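Long-range contact in carbohydrate binding module (Ruminococcus flavefaciens, PDB 4V1K), which probably binds plant cell-wall polysaccharide as a non-catalytic module of the cellulosomal family 9 glycoside hydrolase Cel9A: residues 16-30 with 102-116. Sequence-based numbering, arbitrary orientation.
Sequences YSALGEDERMIGFSY and IQTQYGGEIKFGVWW
Y30 lays its ring between T104 and I110: T104 CG2 makes a CH-pi contact with one face, 4.2 Å from the Y30 ring centroid, I110 N lies over the opposite face, offset toward the rim, and I102 CG2 comes within 3.5 Å of Y30 OH. CG of Y30 is anti to the carbonyl carbon (chi1 -76°), which carries the ring over the start of strand 109-114, CE2 against E109 C and OH beside I110 CB; the hydroxyl is hydrogen-bonded to T63 OG1. With an alanine here, the gap between T104 and I110 would probably stay unfilled and T63 OG1 would lose its phenolic partner. From Y30 N to G108 O (2.9 Å) the antiparallel ladder runs back through paired bonds of F28 with I110 and of I26 with F112, ending at V114 N to R24 O (2.9 Å, 171° at the hydrogen). On one face, M25 SE meets the edge of the W115 six-membered ring in a Met-aromatic contact, and K111 NZ salt-bridges E109 OE1 (3.0 Å) beside G27. A water joins S29 OG, E109 OE2 and G107 O. Farther along, Y16 OH makes a weak hydrogen bond to W115 O (2.7 Å). Strand 25-29 thus flanks 109-114, whose other neighbour is 55-64, in a beta-sandwich; I26, F28 and F112 face the core against strands 5-15 and 121-131.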
loop_
_atom_site.group_PDB
_atom_site.type_symbol
_atom_site.label_atom_id
_atom_site.label_comp_id
_atom_site.label_asym_id
_atom_site.label_seq_id
_atom_site.Cartn_x
_atom_site.Cartn_y
_atom_site.Cartn_z
ATOM N N TYR A 16 -11.209 10.578 3.043
ATOM C CA TYR A 16 -11.383 9.492 4.020
ATOM C C TYR A 16 -12.828 9.357 4.493
ATOM O O TYR A 16 -13.388 8.245 4.558
ATOM C CB TYR A 16 -10.400 9.665 5.230
ATOM C CG TYR A 16 -10.739 8.770 6.411
ATOM C CD1 TYR A 16 -10.466 7.413 6.397
ATOM C CD2 TYR A 16 -11.440 9.276 7.490
ATOM C CE1 TYR A 16 -10.837 6.588 7.475
ATOM C CE2 TYR A 16 -11.819 8.482 8.543
ATOM C CZ TYR A 16 -11.524 7.138 8.536
ATOM O OH TYR A 16 -11.933 6.373 9.611
ATOM N N SER A 17 -13.438 10.483 4.857
ATOM C CA SER A 17 -14.804 10.462 5.414
ATOM C C SER A 17 -15.858 10.017 4.391
ATOM O O SER A 17 -16.981 9.617 4.785
ATOM C CB SER A 17 -15.162 11.842 5.985
ATOM O OG SER A 17 -15.123 12.840 4.958
ATOM N N ALA A 18 -15.502 10.030 3.097
ATOM C CA ALA A 18 -16.407 9.527 2.056
ATOM C C ALA A 18 -16.364 8.017 1.865
ATOM O O ALA A 18 -17.245 7.448 1.164
ATOM C CB ALA A 18 -16.137 10.186 0.719
ATOM N N LEU A 19 -15.362 7.359 2.449
ATOM C CA LEU A 19 -15.238 5.917 2.268
ATOM C C LEU A 19 -16.233 5.172 3.176
ATOM O O LEU A 19 -16.261 5.377 4.379
ATOM C CB LEU A 19 -13.815 5.444 2.574
ATOM C CG LEU A 19 -12.680 6.122 1.796
ATOM C CD1 LEU A 19 -11.305 5.780 2.374
ATOM C CD2 LEU A 19 -12.773 5.786 0.306
ATOM N N GLY A 20 -17.008 4.269 2.597
ATOM C CA GLY A 20 -17.815 3.341 3.392
ATOM C C GLY A 20 -16.977 2.295 4.092
ATOM O O GLY A 20 -15.782 2.174 3.839
ATOM N N GLU A 21 -17.598 1.557 4.998
ATOM C CA GLU A 21 -16.932 0.473 5.737
ATOM C C GLU A 21 -16.166 -0.492 4.831
ATOM O O GLU A 21 -15.056 -0.954 5.173
ATOM C CB GLU A 21 -17.987 -0.325 6.551
ATOM C CG GLU A 21 -18.486 0.403 7.784
ATOM C CD GLU A 21 -19.731 -0.221 8.431
ATOM O OE1 GLU A 21 -20.477 -1.002 7.781
ATOM O OE2 GLU A 21 -19.973 0.106 9.608
ATOM N N ASP A 22 -16.742 -0.786 3.675
ATOM C CA ASP A 22 -16.180 -1.773 2.756
ATOM C C ASP A 22 -15.240 -1.143 1.730
ATOM O O ASP A 22 -14.789 -1.843 0.820
ATOM C CB ASP A 22 -17.307 -2.522 2.009
ATOM C CG ASP A 22 -18.233 -1.592 1.194
ATOM O OD1 ASP A 22 -18.338 -0.378 1.490
ATOM O OD2 ASP A 22 -18.922 -2.103 0.273
ATOM N N GLU A 23 -14.937 0.154 1.886
ATOM C CA GLU A 23 -14.159 0.907 0.910
ATOM C C GLU A 23 -12.850 1.415 1.486
ATOM O O GLU A 23 -12.126 2.130 0.790
ATOM C CB GLU A 23 -14.977 2.104 0.382
ATOM C CG GLU A 23 -16.240 1.695 -0.355
ATOM C CD GLU A 23 -17.088 2.848 -0.845
ATOM O OE1 GLU A 23 -17.156 3.920 -0.214
ATOM O OE2 GLU A 23 -17.728 2.656 -1.890
ATOM N N ARG A 24 -12.496 1.040 2.722
ATOM C CA ARG A 24 -11.338 1.681 3.369
ATOM C C ARG A 24 -9.976 1.093 2.949
ATOM O O ARG A 24 -8.926 1.528 3.419
ATOM C CB ARG A 24 -11.488 1.667 4.895
ATOM C CG ARG A 24 -12.545 2.655 5.375
ATOM C CD ARG A 24 -12.659 2.714 6.866
ATOM N NE ARG A 24 -13.570 3.762 7.302
ATOM C CZ ARG A 24 -14.580 3.577 8.131
ATOM N NH1 ARG A 24 -14.875 2.342 8.619
ATOM N NH2 ARG A 24 -15.312 4.642 8.476
HETATM N N MSE A 25 -9.980 0.093 2.078
HETATM C CA MSE A 25 -8.717 -0.357 1.440
HETATM C C MSE A 25 -8.706 0.029 -0.035
HETATM O O MSE A 25 -9.632 -0.281 -0.801
HETATM C CB MSE A 25 -8.498 -1.869 1.565
HETATM C CG MSE A 25 -8.517 -2.341 3.009
HETATM SE SE MSE A 25 -7.731 -4.093 3.334
HETATM C CE MSE A 25 -5.871 -3.535 3.567
ATOM N N ILE A 26 -7.643 0.698 -0.426
ATOM C CA ILE A 26 -7.484 1.142 -1.818
ATOM C C ILE A 26 -6.490 0.235 -2.523
ATOM O O ILE A 26 -5.349 0.034 -2.073
ATOM C CB ILE A 26 -7.038 2.593 -1.911
ATOM C CG1 ILE A 26 -8.079 3.480 -1.215
ATOM C CG2 ILE A 26 -6.886 2.973 -3.375
ATOM C CD1 ILE A 26 -7.535 4.767 -0.651
ATOM N N GLY A 27 -6.968 -0.385 -3.618
ATOM C CA GLY A 27 -6.223 -1.399 -4.331
ATOM C C GLY A 27 -5.455 -0.913 -5.557
ATOM O O GLY A 27 -5.941 -0.040 -6.283
ATOM N N PHE A 28 -4.276 -1.526 -5.774
ATOM C CA PHE A 28 -3.460 -1.333 -6.973
ATOM C C PHE A 28 -3.018 -2.681 -7.512
ATOM O O PHE A 28 -2.475 -3.513 -6.779
ATOM C CB PHE A 28 -2.256 -0.446 -6.689
ATOM C CG PHE A 28 -2.619 0.869 -6.089
ATOM C CD1 PHE A 28 -2.986 1.936 -6.919
ATOM C CD2 PHE A 28 -2.627 1.044 -4.710
ATOM C CE1 PHE A 28 -3.345 3.152 -6.379
ATOM C CE2 PHE A 28 -3.000 2.265 -4.179
ATOM C CZ PHE A 28 -3.355 3.303 -5.013
ATOM N N SER A 29 -3.313 -2.928 -8.786
ATOM C CA SER A 29 -2.952 -4.184 -9.420
ATOM C C SER A 29 -1.428 -4.273 -9.609
ATOM O O SER A 29 -0.797 -3.333 -10.113
ATOM C CB SER A 29 -3.658 -4.343 -10.796
ATOM O OG SER A 29 -5.087 -4.275 -10.705
ATOM N N TYR A 30 -0.830 -5.408 -9.234
ATOM C CA TYR A 30 0.612 -5.575 -9.430
ATOM C C TYR A 30 1.022 -5.440 -10.915
ATOM O O TYR A 30 2.125 -4.960 -11.200
ATOM C CB TYR A 30 1.099 -6.895 -8.871
ATOM C CG TYR A 30 1.209 -6.909 -7.350
ATOM C CD1 TYR A 30 2.138 -6.070 -6.665
ATOM C CD2 TYR A 30 0.442 -7.792 -6.593
ATOM C CE1 TYR A 30 2.256 -6.100 -5.273
ATOM C CE2 TYR A 30 0.574 -7.839 -5.210
ATOM C CZ TYR A 30 1.471 -7.005 -4.547
ATOM O OH TYR A 30 1.616 -7.064 -3.158
ATOM N N ILE A 102 3.590 -13.622 -2.050
ATOM C CA ILE A 102 2.821 -12.589 -2.788
ATOM C C ILE A 102 2.475 -13.075 -4.211
ATOM O O ILE A 102 3.366 -13.597 -4.950
ATOM C CB ILE A 102 3.540 -11.217 -2.808
ATOM C CG1 ILE A 102 3.482 -10.594 -1.403
ATOM C CG2 ILE A 102 2.943 -10.261 -3.838
ATOM C CD1 ILE A 102 4.277 -9.313 -1.207
ATOM N N GLN A 103 1.211 -12.827 -4.593
ATOM C CA GLN A 103 0.733 -13.185 -5.919
ATOM C C GLN A 103 0.674 -11.925 -6.777
ATOM O O GLN A 103 -0.210 -11.088 -6.625
ATOM C CB GLN A 103 -0.656 -13.851 -5.843
ATOM C CG GLN A 103 -1.278 -14.120 -7.211
ATOM C CD GLN A 103 -0.456 -15.071 -8.054
ATOM O OE1 GLN A 103 0.592 -14.693 -8.569
ATOM N NE2 GLN A 103 -0.960 -16.308 -8.251
ATOM N N THR A 104 1.657 -11.773 -7.666
ATOM C CA THR A 104 1.667 -10.645 -8.610
ATOM C C THR A 104 0.921 -10.908 -9.917
ATOM O O THR A 104 0.659 -9.964 -10.700
ATOM C CB THR A 104 3.112 -10.224 -8.976
ATOM O OG1 THR A 104 3.810 -11.300 -9.610
ATOM C CG2 THR A 104 3.866 -9.779 -7.745
ATOM N N GLN A 105 0.560 -12.163 -10.151
ATOM C CA GLN A 105 -0.085 -12.588 -11.398
ATOM C C GLN A 105 -1.605 -12.698 -11.250
ATOM O O GLN A 105 -2.152 -12.663 -10.132
ATOM C CB GLN A 105 0.452 -13.966 -11.792
ATOM C CG GLN A 105 1.982 -14.061 -11.843
ATOM C CD GLN A 105 2.473 -15.375 -12.408
ATOM O OE1 GLN A 105 2.145 -15.735 -13.524
ATOM N NE2 GLN A 105 3.273 -16.096 -11.634
ATOM N N TYR A 106 -2.281 -12.837 -12.391
ATOM C CA TYR A 106 -3.710 -13.212 -12.429
ATOM C C TYR A 106 -4.613 -12.192 -11.703
ATOM O O TYR A 106 -5.664 -12.533 -11.190
ATOM C CB TYR A 106 -3.924 -14.677 -11.930
ATOM C CG TYR A 106 -2.979 -15.627 -12.621
ATOM C CD1 TYR A 106 -3.026 -15.775 -14.012
ATOM C CD2 TYR A 106 -2.024 -16.370 -11.912
ATOM C CE1 TYR A 106 -2.131 -16.604 -14.688
ATOM C CE2 TYR A 106 -1.135 -17.219 -12.580
ATOM C CZ TYR A 106 -1.188 -17.335 -13.966
ATOM O OH TYR A 106 -0.271 -18.143 -14.664
ATOM N N GLY A 107 -4.199 -10.925 -11.749
ATOM C CA GLY A 107 -4.948 -9.808 -11.170
ATOM C C GLY A 107 -4.618 -9.512 -9.698
ATOM O O GLY A 107 -5.333 -8.722 -9.061
ATOM N N GLY A 108 -3.579 -10.157 -9.129
ATOM C CA GLY A 108 -3.193 -9.876 -7.760
ATOM C C GLY A 108 -3.005 -8.385 -7.498
ATOM O O GLY A 108 -2.525 -7.644 -8.379
ATOM N N GLU A 109 -3.304 -7.980 -6.264
ATOM C CA GLU A 109 -3.255 -6.587 -5.837
ATOM C C GLU A 109 -2.502 -6.384 -4.511
ATOM O O GLU A 109 -2.544 -7.252 -3.619
ATOM C CB GLU A 109 -4.681 -6.020 -5.622
ATOM C CG GLU A 109 -5.518 -5.933 -6.888
ATOM C CD GLU A 109 -6.875 -5.304 -6.716
ATOM O OE1 GLU A 109 -7.154 -4.707 -5.652
ATOM O OE2 GLU A 109 -7.658 -5.358 -7.701
ATOM N N ILE A 110 -1.934 -5.177 -4.369
ATOM C CA ILE A 110 -1.540 -4.611 -3.102
ATOM C C ILE A 110 -2.635 -3.643 -2.668
ATOM O O ILE A 110 -3.149 -2.851 -3.485
ATOM C CB ILE A 110 -0.125 -3.934 -3.190
ATOM C CG1 ILE A 110 0.333 -3.392 -1.835
ATOM C CG2 ILE A 110 -0.091 -2.792 -4.218
ATOM C CD1 ILE A 110 0.691 -4.447 -0.835
ATOM N N LYS A 111 -3.010 -3.714 -1.392
ATOM C CA LYS A 111 -4.112 -2.900 -0.826
ATOM C C LYS A 111 -3.605 -2.024 0.336
ATOM O O LYS A 111 -2.940 -2.514 1.256
ATOM C CB LYS A 111 -5.274 -3.803 -0.389
ATOM C CG LYS A 111 -5.868 -4.615 -1.538
ATOM C CD LYS A 111 -7.369 -4.541 -1.600
ATOM C CE LYS A 111 -7.907 -5.454 -2.668
ATOM N NZ LYS A 111 -9.032 -4.790 -3.374
ATOM N N PHE A 112 -3.907 -0.731 0.246
ATOM C CA PHE A 112 -3.508 0.303 1.217
ATOM C C PHE A 112 -4.735 0.648 2.046
ATOM O O PHE A 112 -5.688 1.280 1.557
ATOM C CB PHE A 112 -2.979 1.520 0.446
ATOM C CG PHE A 112 -2.717 2.748 1.281
ATOM C CD1 PHE A 112 -1.808 2.719 2.325
ATOM C CD2 PHE A 112 -3.324 3.957 0.957
ATOM C CE1 PHE A 112 -1.531 3.875 3.052
ATOM C CE2 PHE A 112 -3.066 5.101 1.687
ATOM C CZ PHE A 112 -2.169 5.049 2.724
ATOM N N GLY A 113 -4.739 0.174 3.280
ATOM C CA GLY A 113 -5.859 0.373 4.191
ATOM C C GLY A 113 -5.688 1.667 4.985
ATOM O O GLY A 113 -4.619 1.920 5.573
ATOM N N VAL A 114 -6.738 2.481 5.010
ATOM C CA VAL A 114 -6.754 3.722 5.780
ATOM C C VAL A 114 -7.829 3.620 6.860
ATOM O O VAL A 114 -9.029 3.780 6.587
ATOM C CB VAL A 114 -7.014 4.974 4.881
ATOM C CG1 VAL A 114 -6.854 6.255 5.702
ATOM C CG2 VAL A 114 -6.050 5.010 3.708
ATOM N N TRP A 115 -7.415 3.314 8.084
ATOM C CA TRP A 115 -8.387 3.224 9.190
ATOM C C TRP A 115 -8.731 4.603 9.772
ATOM O O TRP A 115 -9.853 4.814 10.262
ATOM C CB TRP A 115 -7.856 2.305 10.292
ATOM C CG TRP A 115 -7.430 0.889 9.927
ATOM C CD1 TRP A 115 -6.631 0.077 10.710
ATOM C CD2 TRP A 115 -7.759 0.104 8.761
ATOM N NE1 TRP A 115 -6.438 -1.132 10.110
ATOM C CE2 TRP A 115 -7.108 -1.152 8.917
ATOM C CE3 TRP A 115 -8.501 0.339 7.582
ATOM C CZ2 TRP A 115 -7.221 -2.192 7.961
ATOM C CZ3 TRP A 115 -8.607 -0.696 6.643
ATOM C CH2 TRP A 115 -7.945 -1.935 6.835
ATOM N N TRP A 116 -7.779 5.534 9.685
ATOM C CA TRP A 116 -7.957 6.923 10.129
ATOM C C TRP A 116 -6.895 7.770 9.498
ATOM O O TRP A 116 -5.778 7.308 9.320
ATOM C CB TRP A 116 -7.804 7.042 11.632
ATOM C CG TRP A 116 -8.029 8.425 12.178
ATOM C CD1 TRP A 116 -7.067 9.338 12.553
ATOM C CD2 TRP A 116 -9.296 9.054 12.418
ATOM N NE1 TRP A 116 -7.672 10.489 13.006
ATOM C CE2 TRP A 116 -9.039 10.336 12.917
ATOM C CE3 TRP A 116 -10.618 8.663 12.217
ATOM C CZ2 TRP A 116 -10.066 11.207 13.273
ATOM C CZ3 TRP A 116 -11.639 9.548 12.557
ATOM C CH2 TRP A 116 -11.352 10.801 13.082
HETATM O O HOH W 1 -6.618 -6.557 -10.033
#